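Local atomic coordinates of agarase (PDB entry 6XJ9), a protein that probably hydrolyses the beta-1,4 linkages of agarose, the galactan of red-algal cell walls, as a glycoside hydrolase of family 50. Residues S673-L678 against A687-R692; H101-Y106 against V121-G126; Q716-P721 against G735-T740; N643-G648 against I666-V671. One frame throughout, in Å; residues are numbered along the deposited sequence.

Contact 1 of 4, residues S673-L678 against A687-R692; sequences SSDSGL and ANQQDR
The Asp675 carboxylate and the Gln689 amide are turned only 17° from parallel, and NE2 of Gln689, with its acceptor close to the amide plane, donates to OD2 of Asp675 at 3.1 Å. At the other end of the same amide, OE1 of Gln689 uses an in-plane lone pair to take NH1 of Arg692, at the edge of the guanidinium, at 2.9 Å. The second carboxylate oxygen, OD1 of Asp675, accepts the backbone N of Gln689 at 2.9 Å. Both bonds reach the carboxylate on its syn side, moderately out of its plane. The first torsion of Asp675 (chi1 76°) sets CG between its backbone N and carbonyl carbon and swings the group across to the helix. This is the N-terminus of helix 689-704, which follows strand 664-666, after a long loop, in the (beta/alpha)8 barrel expected of this family; helix-end polarity would probably favour a negative carboxylate there. Asn688 is the N-cap, its OD1 accepting Asp691 N at 2.9 Å; asparagine suits the place because its short amide reaches forward to an N-H of the first turn. An alanine in place of Asp675 would probably leave Gln689 N and NE2 without these acceptors and the amide freer to turn. Ser673 lays its hydroxyl beside Asn688, but the bond of that OG goes to Ala686 O. Within 673-678, Ser676 OG donates to Ser673 O at 2.9 Å, pinning the short 3-10 turn. Arg692 also bonds Val671 O and Gly735 O, with Tyr744 making a cation-pi contact.

Contact 2 of 4, residues H101-Y106 against V121-G126; sequences HSVQIY and VNVPVG
Val103 and Val123 face each other as an antiparallel hydrogen-bonded pair, with Val123 N reaching Val103 O at 2.7 Å and Val103 N returning to Val123 O. Ile105 and Val121 form the next such pair, while Gln104 and Asn122 between them are a non-hydrogen-bonded pair, whose CA-H groups point at Val121 O and Val103 O respectively. Apolar packing lies on the face of Val103, Ile105, Val121 and Val123. There CG1 of Ile105 runs alongside CG1 of Val121 at 3.8 Å and CD1 of Ile105 crosses to CG2 of Val123 at 3.9 Å; branched residues suit this extended backbone. The polar contact is on the Gln104 and Asn122 face: with CG anti to the backbone N (chi1 -177°), Asn122 sends ND2 in its amide plane to Ser102 OG, 3.0 Å and almost straight at 176°. The amide's ND2 also serves His685 O, and the serine hydroxyl is bonded to Asp691 OD2. A leucine at Asn122 would probably leave Ser102 OG and His685 O without this donor at a buried spot. Strands 103-111 and 116-123 form an antiparallel hairpin whose apolar face meets strands 128-134 and 169-174, consistent with the beta-sandwich build usual in carbohydrate-binding modules.

Contact 3 of 4, residues Q716-P721 against G735-T740; sequences QYIDSP and GFISVT
Ile737 lays its CD1 methyl over one face of the Tyr717 ring, 3.9 Å from the ring centroid and offset toward the rim, a CH-pi contact. Its other branch, CG2, meets CE1 of Tyr717 at 3.7 Å, so both branches of the beta-branched side chain touch the ring. CG of Tyr717 stands anti to the backbone N (chi1 -172°), which turns the ring back over Ile737. Ile718 runs alongside Ile737, pointing the same way, with CG1 3.9 Å from CD1 of Ile737. A single backbone bridge joins Ile718 and Ile737: Tyr717 O takes Ile737 N, and Asp719 N gives to Ile737 O, both at 3.0 Å. Asp719 bends toward Gly735, whose N donates to OD1 of Asp719 at 3.0 Å on the anti side, well out of the carboxylate plane. Glycine is needed here, since a beta carbon would run into Asp719 N. OD2 of Asp719 takes a water that accepts from Val739 N, and a bond from Tyr744 OH. Both segments belong to the loop between strand 709-714 and helix 745-763; helices 397-406 and 413-428 pack on the isoleucine side, while Phe736 leans on helix 745-763.

Contact 4 of 4, residues N643-G648 against I666-V671; sequences NAYKEG and IGEFHV
Ala644 N donates to Glu668 O at 3.1 Å, tying together the segments that leave the C-terminal ends of parallel strands 640-643 and 664-666, with Tyr645 at the centre of an inverse gamma turn. These are neighbouring strands of the (beta/alpha)8 barrel expected of family 50, and Glu668 sits where enzymes of clan GH-A carry their nucleophile, consistent with an active-site role. Its extended side chain (chi2 168°) brings OE1 to Tyr645 OH, which donates at 2.7 Å on the anti side of the carboxylate. OE1 of Glu668 lies at the ring edge, in its plane, with the carboxylate turned 74° to the ring; a tyrosine after the strand before the nucleophile's, here 640-643, is a common partner in the clan. The Asn643 amide stacks against the carboxylate with planes 29° apart, its ND2 bonded to Glu509 and Asn508. Arg619 makes a salt bridge to OE2 of Glu668. Gly667 lets OD1 of Asn643 come to 3.1 Å from its CA, where any beta carbon would clash. Phe669 CA lies off-centre over the Tyr645 ring, 4.2 Å from the centroid, while His670 meets it rim to rim. Ala644 CB packs on Ile666 CD1 at 3.8 Å. A water finishes the join, donating to Lys646 O at 2.8 Å and accepting from His670 N at 3.0 Å.

In the fold
Contact 1 is the meeting point: it touches each of the others, with centres 12 Å from contact 2, 13 Å from contact 3 and 17 Å from contact 4. Toward the carbohydrate-binding-module-like domain, OD2 of Asp691 lies 2.5 Å from OG of Ser102, and Ala687 packs on Asn122 and Pro124. On the barrel side, Arg692 joins contact 1 to contact 4, NE lying 2.7 Å from Val671 O, and to contact 3, NH2 lying 2.8 Å from Gly735 O. Contact 4 holds the likely active-site group; the nearest atoms of contacts 3 and 4 are about 5 Å apart, without touching. Contact 2 touches contact 4 by packing alone, CB of Gln104 4.0 Å from OE2 of Glu647.

Contact 1 of 4, residues S673-L678 against A687-R692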
loop_
_atom_site.group_PDB
_atom_site.type_symbol
_atom_site.label_atom_id
_atom_site.label_comp_id
_atom_site.label_asym_id
_atom_site.label_seq_id
_atom_site.Cartn_x
_atom_site.Cartn_y
_atom_site.Cartn_z
ATOM N N SER A 673 5.908 6.139 -9.657
ATOM C CA SER A 673 4.510 6.546 -9.713
ATOM C C SER A 673 4.360 8.042 -9.454
ATOM O O SER A 673 5.148 8.640 -8.720
ATOM C CB SER A 673 3.662 5.774 -8.762
ATOM O OG SER A 673 2.295 5.984 -9.106
ATOM N N SER A 674 3.294 8.624 -10.018
ATOM C CA SER A 674 3.076 10.060 -9.945
ATOM C C SER A 674 2.580 10.499 -8.564
ATOM O O SER A 674 2.654 11.678 -8.224
ATOM C CB SER A 674 2.141 10.491 -11.033
ATOM O OG SER A 674 2.784 10.349 -12.288
ATOM N N ASP A 675 2.104 9.551 -7.753
ATOM C CA ASP A 675 1.576 9.868 -6.431
ATOM C C ASP A 675 2.708 10.223 -5.455
ATOM O O ASP A 675 2.456 10.607 -4.315
ATOM C CB ASP A 675 0.688 8.728 -5.925
ATOM C CG ASP A 675 1.456 7.507 -5.435
ATOM O OD1 ASP A 675 0.904 6.769 -4.598
ATOM O OD2 ASP A 675 2.599 7.304 -5.890
ATOM N N SER A 676 3.961 10.098 -5.907
ATOM C CA SER A 676 5.117 10.548 -5.144
ATOM C C SER A 676 5.203 12.075 -5.121
ATOM O O SER A 676 5.955 12.658 -4.332
ATOM C CB SER A 676 6.382 9.960 -5.719
ATOM O OG SER A 676 6.613 10.483 -7.020
ATOM N N GLY A 677 4.454 12.728 -6.015
ATOM C CA GLY A 677 4.495 14.178 -6.124
ATOM C C GLY A 677 5.606 14.654 -7.053
ATOM O O GLY A 677 5.868 15.853 -7.142
ATOM N N LEU A 678 6.276 13.708 -7.731
ATOM C CA LEU A 678 7.223 14.060 -8.775
ATOM C C LEU A 678 6.490 14.129 -10.111
ATOM O O LEU A 678 5.437 13.518 -10.278
ATOM C CB LEU A 678 8.367 13.040 -8.829
ATOM C CG LEU A 678 9.278 12.988 -7.594
ATOM C CD1 LEU A 678 10.560 12.238 -7.912
ATOM C CD2 LEU A 678 9.612 14.387 -7.098
ATOM N N ALA A 687 0.522 2.516 -10.703
ATOM C CA ALA A 687 -0.691 3.274 -10.427
ATOM C C ALA A 687 -0.541 4.176 -9.200
ATOM O O ALA A 687 -1.184 5.220 -9.120
ATOM C CB ALA A 687 -1.845 2.320 -10.260
ATOM N N ASN A 688 0.301 3.751 -8.251
ATOM C CA ASN A 688 0.489 4.408 -6.964
ATOM C C ASN A 688 1.617 3.678 -6.229
ATOM O O ASN A 688 2.198 2.733 -6.768
ATOM C CB ASN A 688 -0.814 4.423 -6.152
ATOM C CG ASN A 688 -1.431 3.051 -5.983
ATOM O OD1 ASN A 688 -0.737 2.094 -5.673
ATOM N ND2 ASN A 688 -2.742 2.945 -6.145
ATOM N N GLN A 689 1.915 4.103 -4.998
ATOM C CA GLN A 689 3.048 3.561 -4.261
ATOM C C GLN A 689 2.851 2.070 -4.000
ATOM O O GLN A 689 3.829 1.327 -4.039
ATOM C CB GLN A 689 3.337 4.350 -2.977
ATOM C CG GLN A 689 4.050 5.673 -3.229
ATOM C CD GLN A 689 5.332 5.499 -4.019
ATOM O OE1 GLN A 689 6.236 4.753 -3.639
ATOM N NE2 GLN A 689 5.448 6.244 -5.107
ATOM N N GLN A 690 1.601 1.649 -3.730
ATOM C CA GLN A 690 1.289 0.258 -3.402
ATOM C C GLN A 690 1.485 -0.630 -4.626
ATOM O O GLN A 690 2.001 -1.736 -4.525
ATOM C CB GLN A 690 -0.160 0.075 -2.925
ATOM C CG GLN A 690 -0.361 0.291 -1.434
ATOM N N ASP A 691 1.038 -0.142 -5.779
ATOM C CA ASP A 691 1.211 -0.851 -7.038
ATOM C C ASP A 691 2.698 -0.918 -7.375
ATOM O O ASP A 691 3.182 -1.936 -7.874
ATOM C CB ASP A 691 0.424 -0.155 -8.149
ATOM C CG ASP A 691 0.356 -0.964 -9.428
ATOM O OD1 ASP A 691 0.153 -2.209 -9.349
ATOM O OD2 ASP A 691 0.479 -0.347 -10.489
ATOM N N ARG A 692 3.399 0.181 -7.072
ATOM C CA ARG A 692 4.823 0.327 -7.315
ATOM C C ARG A 692 5.573 -0.778 -6.576
ATOM O O ARG A 692 6.434 -1.439 -7.160
ATOM C CB ARG A 692 5.284 1.719 -6.871
ATOM C CG ARG A 692 6.701 2.083 -7.292
ATOM C CD ARG A 692 7.144 3.305 -6.504
ATOM N NE ARG A 692 8.471 3.774 -6.866
ATOM C CZ ARG A 692 9.281 4.438 -6.057
ATOM N NH1 ARG A 692 8.896 4.738 -4.824
ATOM N NH2 ARG A 692 10.471 4.819 -6.499
#

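Contact 2 of 4, residues H101-Y106 against V121-G126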
loop_
_atom_site.group_PDB
_atom_site.type_symbol
_atom_site.label_atom_id
_atom_site.label_comp_id
_atom_site.label_asym_id
_atom_site.label_seq_id
_atom_site.Cartn_x
_atom_site.Cartn_y
_atom_site.Cartn_z
ATOM N N HIS A 101 -4.296 -6.192 -13.139
ATOM C CA HIS A 101 -3.059 -5.444 -12.979
ATOM C C HIS A 101 -3.206 -4.084 -13.647
ATOM O O HIS A 101 -3.931 -3.963 -14.626
ATOM C CB HIS A 101 -1.873 -6.199 -13.599
ATOM C CG HIS A 101 -1.629 -7.529 -12.978
ATOM N ND1 HIS A 101 -2.102 -8.705 -13.539
ATOM C CD2 HIS A 101 -0.986 -7.871 -11.845
ATOM C CE1 HIS A 101 -1.762 -9.717 -12.773
ATOM N NE2 HIS A 101 -1.071 -9.230 -11.730
ATOM N N SER A 102 -2.512 -3.080 -13.101
ATOM C CA SER A 102 -2.355 -1.785 -13.743
ATOM C C SER A 102 -1.602 -1.977 -15.059
ATOM O O SER A 102 -0.862 -2.952 -15.209
ATOM C CB SER A 102 -1.652 -0.817 -12.834
ATOM O OG SER A 102 -0.241 -1.031 -12.830
ATOM N N VAL A 103 -1.838 -1.080 -16.024
ATOM C CA VAL A 103 -1.207 -1.209 -17.327
ATOM C C VAL A 103 -0.522 0.106 -17.673
ATOM O O VAL A 103 -1.167 1.154 -17.710
ATOM C CB VAL A 103 -2.167 -1.672 -18.446
ATOM C CG1 VAL A 103 -3.314 -0.693 -18.681
ATOM C CG2 VAL A 103 -1.416 -1.921 -19.751
ATOM N N GLN A 104 0.791 0.015 -17.917
ATOM C CA GLN A 104 1.543 1.078 -18.552
ATOM C C GLN A 104 1.368 0.931 -20.057
ATOM O O GLN A 104 1.907 -0.001 -20.655
ATOM C CB GLN A 104 3.031 1.011 -18.183
ATOM C CG GLN A 104 3.860 2.085 -18.870
ATOM C CD GLN A 104 5.299 2.115 -18.417
ATOM O OE1 GLN A 104 5.756 1.259 -17.667
ATOM N NE2 GLN A 104 6.031 3.111 -18.876
ATOM N N ILE A 105 0.614 1.864 -20.651
ATOM C CA ILE A 105 0.459 1.896 -22.099
ATOM C C ILE A 105 1.521 2.818 -22.693
ATOM O O ILE A 105 1.952 3.785 -22.069
ATOM C CB ILE A 105 -0.967 2.313 -22.521
ATOM C CG1 ILE A 105 -1.370 3.657 -21.904
ATOM C CG2 ILE A 105 -1.971 1.224 -22.189
ATOM C CD1 ILE A 105 -2.707 4.185 -22.371
ATOM N N TYR A 106 1.961 2.466 -23.898
ATOM C CA TYR A 106 2.808 3.327 -24.694
ATOM C C TYR A 106 1.939 3.878 -25.816
ATOM O O TYR A 106 1.204 3.122 -26.455
ATOM C CB TYR A 106 4.008 2.532 -25.215
ATOM C CG TYR A 106 4.995 2.159 -24.135
ATOM C CD1 TYR A 106 4.771 1.065 -23.311
ATOM C CD2 TYR A 106 6.149 2.905 -23.935
ATOM C CE1 TYR A 106 5.668 0.724 -22.306
ATOM C CE2 TYR A 106 7.064 2.569 -22.945
ATOM C CZ TYR A 106 6.811 1.481 -22.118
ATOM O OH TYR A 106 7.702 1.142 -21.130
ATOM N N VAL A 121 1.795 6.206 -20.075
ATOM C CA VAL A 121 1.092 6.498 -18.834
ATOM C C VAL A 121 0.629 5.187 -18.201
ATOM O O VAL A 121 0.456 4.187 -18.894
ATOM C CB VAL A 121 -0.078 7.479 -19.057
ATOM C CG1 VAL A 121 -1.252 6.824 -19.771
ATOM C CG2 VAL A 121 -0.543 8.108 -17.752
ATOM N N ASN A 122 0.426 5.203 -16.879
ATOM C CA ASN A 122 -0.174 4.067 -16.205
ATOM C C ASN A 122 -1.689 4.261 -16.143
ATOM O O ASN A 122 -2.147 5.348 -15.820
ATOM C CB ASN A 122 0.436 3.828 -14.821
ATOM C CG ASN A 122 -0.134 2.591 -14.149
ATOM O OD1 ASN A 122 -1.251 2.613 -13.636
ATOM N ND2 ASN A 122 0.622 1.505 -14.141
ATOM N N VAL A 123 -2.440 3.193 -16.453
ATOM C CA VAL A 123 -3.890 3.133 -16.307
ATOM C C VAL A 123 -4.210 2.162 -15.174
ATOM O O VAL A 123 -4.215 0.948 -15.383
ATOM C CB VAL A 123 -4.607 2.685 -17.602
ATOM C CG1 VAL A 123 -6.127 2.696 -17.460
ATOM C CG2 VAL A 123 -4.165 3.460 -18.832
ATOM N N PRO A 124 -4.551 2.680 -13.968
ATOM C CA PRO A 124 -4.915 1.847 -12.824
ATOM C C PRO A 124 -6.118 0.958 -13.131
ATOM O O PRO A 124 -6.933 1.284 -13.986
ATOM C CB PRO A 124 -5.339 2.850 -11.736
ATOM C CG PRO A 124 -4.746 4.178 -12.166
ATOM C CD PRO A 124 -4.623 4.120 -13.673
ATOM N N VAL A 125 -6.191 -0.178 -12.429
ATOM C CA VAL A 125 -7.356 -1.040 -12.386
ATOM C C VAL A 125 -8.535 -0.190 -11.914
ATOM O O VAL A 125 -8.432 0.501 -10.904
ATOM C CB VAL A 125 -7.075 -2.222 -11.434
ATOM C CG1 VAL A 125 -8.332 -2.943 -10.965
ATOM C CG2 VAL A 125 -6.078 -3.205 -12.044
ATOM N N GLY A 126 -9.644 -0.225 -12.662
ATOM C CA GLY A 126 -10.802 0.570 -12.281
ATOM C C GLY A 126 -11.455 1.250 -13.482
ATOM O O GLY A 126 -11.175 0.897 -14.631
#

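Contact 3 of 4, residues Q716-P721 against G735-T740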
loop_
_atom_site.group_PDB
_atom_site.type_symbol
_atom_site.label_atom_id
_atom_site.label_comp_id
_atom_site.label_asym_id
_atom_site.label_seq_id
_atom_site.Cartn_x
_atom_site.Cartn_y
_atom_site.Cartn_z
ATOM N N GLN A 716 17.219 4.085 -7.937
ATOM C CA GLN A 716 18.409 4.321 -7.131
ATOM C C GLN A 716 17.939 4.640 -5.702
ATOM O O GLN A 716 16.766 4.496 -5.381
ATOM C CB GLN A 716 19.202 5.488 -7.740
ATOM C CG GLN A 716 18.458 6.822 -7.691
ATOM C CD GLN A 716 19.108 8.016 -8.351
ATOM O OE1 GLN A 716 20.206 7.958 -8.884
ATOM N NE2 GLN A 716 18.405 9.134 -8.353
ATOM N N TYR A 717 18.853 5.103 -4.847
ATOM C CA TYR A 717 18.585 5.252 -3.422
ATOM C C TYR A 717 17.572 6.364 -3.175
ATOM O O TYR A 717 16.548 6.166 -2.508
ATOM C CB TYR A 717 19.898 5.519 -2.671
ATOM C CG TYR A 717 19.824 5.505 -1.157
ATOM C CD1 TYR A 717 18.818 4.840 -0.468
ATOM C CD2 TYR A 717 20.822 6.120 -0.410
ATOM C CE1 TYR A 717 18.769 4.831 0.923
ATOM C CE2 TYR A 717 20.790 6.127 0.975
ATOM C CZ TYR A 717 19.768 5.474 1.640
ATOM O OH TYR A 717 19.766 5.485 3.002
ATOM N N ILE A 718 17.911 7.535 -3.712
ATOM C CA ILE A 718 17.223 8.794 -3.498
ATOM C C ILE A 718 16.488 9.167 -4.780
ATOM O O ILE A 718 17.044 9.010 -5.868
ATOM C CB ILE A 718 18.268 9.874 -3.169
ATOM C CG1 ILE A 718 19.128 9.456 -1.975
ATOM C CG2 ILE A 718 17.603 11.229 -2.957
ATOM C CD1 ILE A 718 20.562 9.936 -2.038
ATOM N N ASP A 719 15.255 9.671 -4.639
ATOM C CA ASP A 719 14.534 10.243 -5.768
ATOM C C ASP A 719 15.417 11.278 -6.462
ATOM O O ASP A 719 16.192 11.997 -5.819
ATOM C CB ASP A 719 13.276 11.003 -5.335
ATOM C CG ASP A 719 12.040 10.161 -5.118
ATOM O OD1 ASP A 719 11.870 9.161 -5.829
ATOM O OD2 ASP A 719 11.217 10.556 -4.259
ATOM N N SER A 720 15.288 11.358 -7.790
ATOM C CA SER A 720 15.955 12.417 -8.526
ATOM C C SER A 720 15.360 13.747 -8.070
ATOM O O SER A 720 14.214 13.760 -7.631
ATOM C CB SER A 720 15.779 12.221 -10.005
ATOM O OG SER A 720 16.684 11.237 -10.488
ATOM N N PRO A 721 16.104 14.883 -8.113
ATOM C CA PRO A 721 15.509 16.189 -7.831
ATOM C C PRO A 721 14.242 16.382 -8.653
ATOM O O PRO A 721 14.158 15.935 -9.799
ATOM C CB PRO A 721 16.592 17.183 -8.252
ATOM C CG PRO A 721 17.878 16.402 -8.017
ATOM C CD PRO A 721 17.542 14.974 -8.408
ATOM N N GLY A 735 13.552 6.759 -6.425
ATOM C CA GLY A 735 14.102 6.589 -5.085
ATOM C C GLY A 735 13.393 5.507 -4.273
ATOM O O GLY A 735 12.170 5.372 -4.340
ATOM N N PHE A 736 14.182 4.755 -3.489
ATOM C CA PHE A 736 13.663 3.995 -2.355
ATOM C C PHE A 736 13.271 4.937 -1.215
ATOM O O PHE A 736 12.457 4.571 -0.356
ATOM C CB PHE A 736 14.658 2.913 -1.916
ATOM C CG PHE A 736 14.137 1.503 -2.071
ATOM C CD1 PHE A 736 13.826 0.733 -0.963
ATOM C CD2 PHE A 736 13.914 0.962 -3.328
ATOM C CE1 PHE A 736 13.324 -0.552 -1.106
ATOM C CE2 PHE A 736 13.416 -0.322 -3.471
ATOM C CZ PHE A 736 13.120 -1.079 -2.360
ATOM N N ILE A 737 13.869 6.143 -1.218
ATOM C CA ILE A 737 13.594 7.195 -0.245
ATOM C C ILE A 737 13.384 8.522 -0.981
ATOM O O ILE A 737 13.939 8.735 -2.059
ATOM C CB ILE A 737 14.741 7.327 0.783
ATOM C CG1 ILE A 737 15.887 8.197 0.259
ATOM C CG2 ILE A 737 15.230 5.973 1.290
ATOM C CD1 ILE A 737 17.121 8.185 1.129
ATOM N N SER A 738 12.627 9.436 -0.352
ATOM C CA SER A 738 12.324 10.751 -0.903
ATOM C C SER A 738 13.451 11.738 -0.608
ATOM O O SER A 738 14.415 11.415 0.081
ATOM C CB SER A 738 11.012 11.268 -0.345
ATOM O OG SER A 738 11.184 11.681 1.009
ATOM N N VAL A 739 13.294 12.972 -1.109
ATOM C CA VAL A 739 14.265 14.040 -0.942
ATOM C C VAL A 739 14.388 14.464 0.529
ATOM O O VAL A 739 15.367 15.111 0.897
ATOM C CB VAL A 739 13.872 15.233 -1.838
ATOM C CG1 VAL A 739 12.534 15.839 -1.428
ATOM C CG2 VAL A 739 14.946 16.299 -1.891
ATOM N N THR A 740 13.383 14.170 1.360
ATOM C CA THR A 740 13.449 14.500 2.784
ATOM C C THR A 740 13.910 13.296 3.622
ATOM O O THR A 740 13.711 13.274 4.841
ATOM C CB THR A 740 12.117 15.053 3.314
ATOM O OG1 THR A 740 11.070 14.128 3.015
ATOM C CG2 THR A 740 11.772 16.427 2.776
HETATM O O HOH W 1 11.459 13.190 -3.532
#

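Contact 4 of 4, residues N643-G648 against I666-V671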
loop_
_atom_site.group_PDB
_atom_site.type_symbol
_atom_site.label_atom_id
_atom_site.label_comp_id
_atom_site.label_asym_id
_atom_site.label_seq_id
_atom_site.Cartn_x
_atom_site.Cartn_y
_atom_site.Cartn_z
ATOM N N ASN A 643 21.489 -4.023 -17.643
ATOM C CA ASN A 643 20.453 -3.175 -17.066
ATOM C C ASN A 643 19.141 -3.472 -17.796
ATOM O O ASN A 643 19.143 -3.664 -19.006
ATOM C CB ASN A 643 20.829 -1.690 -17.117
ATOM C CG ASN A 643 22.104 -1.359 -16.371
ATOM O OD1 ASN A 643 22.471 -2.051 -15.424
ATOM N ND2 ASN A 643 22.786 -0.302 -16.788
ATOM N N ALA A 644 18.021 -3.565 -17.066
ATOM C CA ALA A 644 16.763 -3.904 -17.726
ATOM C C ALA A 644 15.592 -3.209 -17.037
ATOM O O ALA A 644 15.023 -3.731 -16.081
ATOM C CB ALA A 644 16.574 -5.405 -17.798
ATOM N N TYR A 645 15.249 -2.013 -17.536
ATOM C CA TYR A 645 14.088 -1.277 -17.065
ATOM C C TYR A 645 12.855 -1.796 -17.794
ATOM O O TYR A 645 12.399 -1.166 -18.742
ATOM C CB TYR A 645 14.255 0.228 -17.317
ATOM C CG TYR A 645 15.329 0.877 -16.484
ATOM C CD1 TYR A 645 16.625 0.999 -16.957
ATOM C CD2 TYR A 645 15.045 1.383 -15.221
ATOM C CE1 TYR A 645 17.616 1.584 -16.180
ATOM C CE2 TYR A 645 16.025 1.988 -14.443
ATOM C CZ TYR A 645 17.316 2.089 -14.927
ATOM O OH TYR A 645 18.282 2.706 -14.175
ATOM N N LYS A 646 12.341 -2.945 -17.336
ATOM C CA LYS A 646 11.073 -3.494 -17.789
ATOM C C LYS A 646 10.271 -3.885 -16.553
ATOM O O LYS A 646 10.720 -3.655 -15.431
ATOM C CB LYS A 646 11.256 -4.704 -18.719
ATOM C CG LYS A 646 12.095 -4.450 -19.970
ATOM C CD LYS A 646 11.527 -3.375 -20.885
ATOM C CE LYS A 646 12.327 -3.191 -22.159
ATOM N NZ LYS A 646 13.631 -2.557 -21.871
ATOM N N GLU A 647 9.092 -4.482 -16.775
ATOM C CA GLU A 647 8.266 -4.875 -15.648
ATOM C C GLU A 647 8.802 -6.152 -15.004
ATOM O O GLU A 647 8.368 -6.521 -13.917
ATOM C CB GLU A 647 6.802 -5.000 -16.060
ATOM C CG GLU A 647 6.130 -3.646 -16.161
ATOM C CD GLU A 647 4.647 -3.675 -16.492
ATOM O OE1 GLU A 647 3.979 -4.692 -16.198
ATOM O OE2 GLU A 647 4.163 -2.672 -17.045
ATOM N N GLY A 648 9.751 -6.813 -15.680
ATOM C CA GLY A 648 10.271 -8.083 -15.203
ATOM C C GLY A 648 11.270 -8.676 -16.191
ATOM O O GLY A 648 11.473 -8.120 -17.269
ATOM N N ILE A 666 21.399 -8.143 -12.748
ATOM C CA ILE A 666 20.737 -6.928 -13.209
ATOM C C ILE A 666 21.364 -5.737 -12.482
ATOM O O ILE A 666 21.359 -5.678 -11.247
ATOM C CB ILE A 666 19.199 -6.982 -13.033
ATOM C CG1 ILE A 666 18.533 -7.989 -13.973
ATOM C CG2 ILE A 666 18.590 -5.604 -13.224
ATOM C CD1 ILE A 666 18.565 -7.585 -15.443
ATOM N N GLY A 667 21.911 -4.802 -13.264
ATOM C CA GLY A 667 22.596 -3.631 -12.730
ATOM C C GLY A 667 21.645 -2.544 -12.240
ATOM O O GLY A 667 21.960 -1.840 -11.281
ATOM N N GLU A 668 20.512 -2.396 -12.939
ATOM C CA GLU A 668 19.543 -1.341 -12.685
ATOM C C GLU A 668 18.166 -1.792 -13.163
ATOM O O GLU A 668 18.055 -2.492 -14.165
ATOM C CB GLU A 668 19.858 -0.036 -13.430
ATOM C CG GLU A 668 21.284 0.455 -13.305
ATOM C CD GLU A 668 21.705 1.579 -14.240
ATOM O OE1 GLU A 668 20.833 2.232 -14.840
ATOM O OE2 GLU A 668 22.913 1.803 -14.365
ATOM N N PHE A 669 17.148 -1.384 -12.402
ATOM C CA PHE A 669 15.738 -1.466 -12.743
ATOM C C PHE A 669 15.001 -0.538 -11.781
ATOM O O PHE A 669 15.533 -0.210 -10.721
ATOM C CB PHE A 669 15.215 -2.904 -12.615
ATOM C CG PHE A 669 14.910 -3.362 -11.211
ATOM C CD1 PHE A 669 15.925 -3.794 -10.367
ATOM C CD2 PHE A 669 13.612 -3.350 -10.722
ATOM C CE1 PHE A 669 15.654 -4.224 -9.078
ATOM C CE2 PHE A 669 13.342 -3.760 -9.423
ATOM C CZ PHE A 669 14.358 -4.208 -8.599
ATOM N N HIS A 670 13.805 -0.081 -12.169
ATOM C CA HIS A 670 13.028 0.765 -11.281
ATOM C C HIS A 670 11.576 0.800 -11.726
ATOM O O HIS A 670 11.248 0.502 -12.868
ATOM C CB HIS A 670 13.596 2.195 -11.176
ATOM C CG HIS A 670 12.873 3.188 -12.020
ATOM N ND1 HIS A 670 11.861 4.007 -11.508
ATOM C CD2 HIS A 670 13.014 3.512 -13.325
ATOM C CE1 HIS A 670 11.405 4.783 -12.472
ATOM N NE2 HIS A 670 12.114 4.505 -13.604
ATOM N N VAL A 671 10.722 1.154 -10.767
ATOM C CA VAL A 671 9.328 1.452 -11.019
ATOM C C VAL A 671 9.036 2.748 -10.273
ATOM O O VAL A 671 9.544 2.958 -9.176
ATOM C CB VAL A 671 8.399 0.326 -10.530
ATOM C CG1 VAL A 671 6.966 0.536 -10.999
ATOM C CG2 VAL A 671 8.892 -1.068 -10.904
HETATM O O HOH W 2 12.215 -1.605 -14.236
#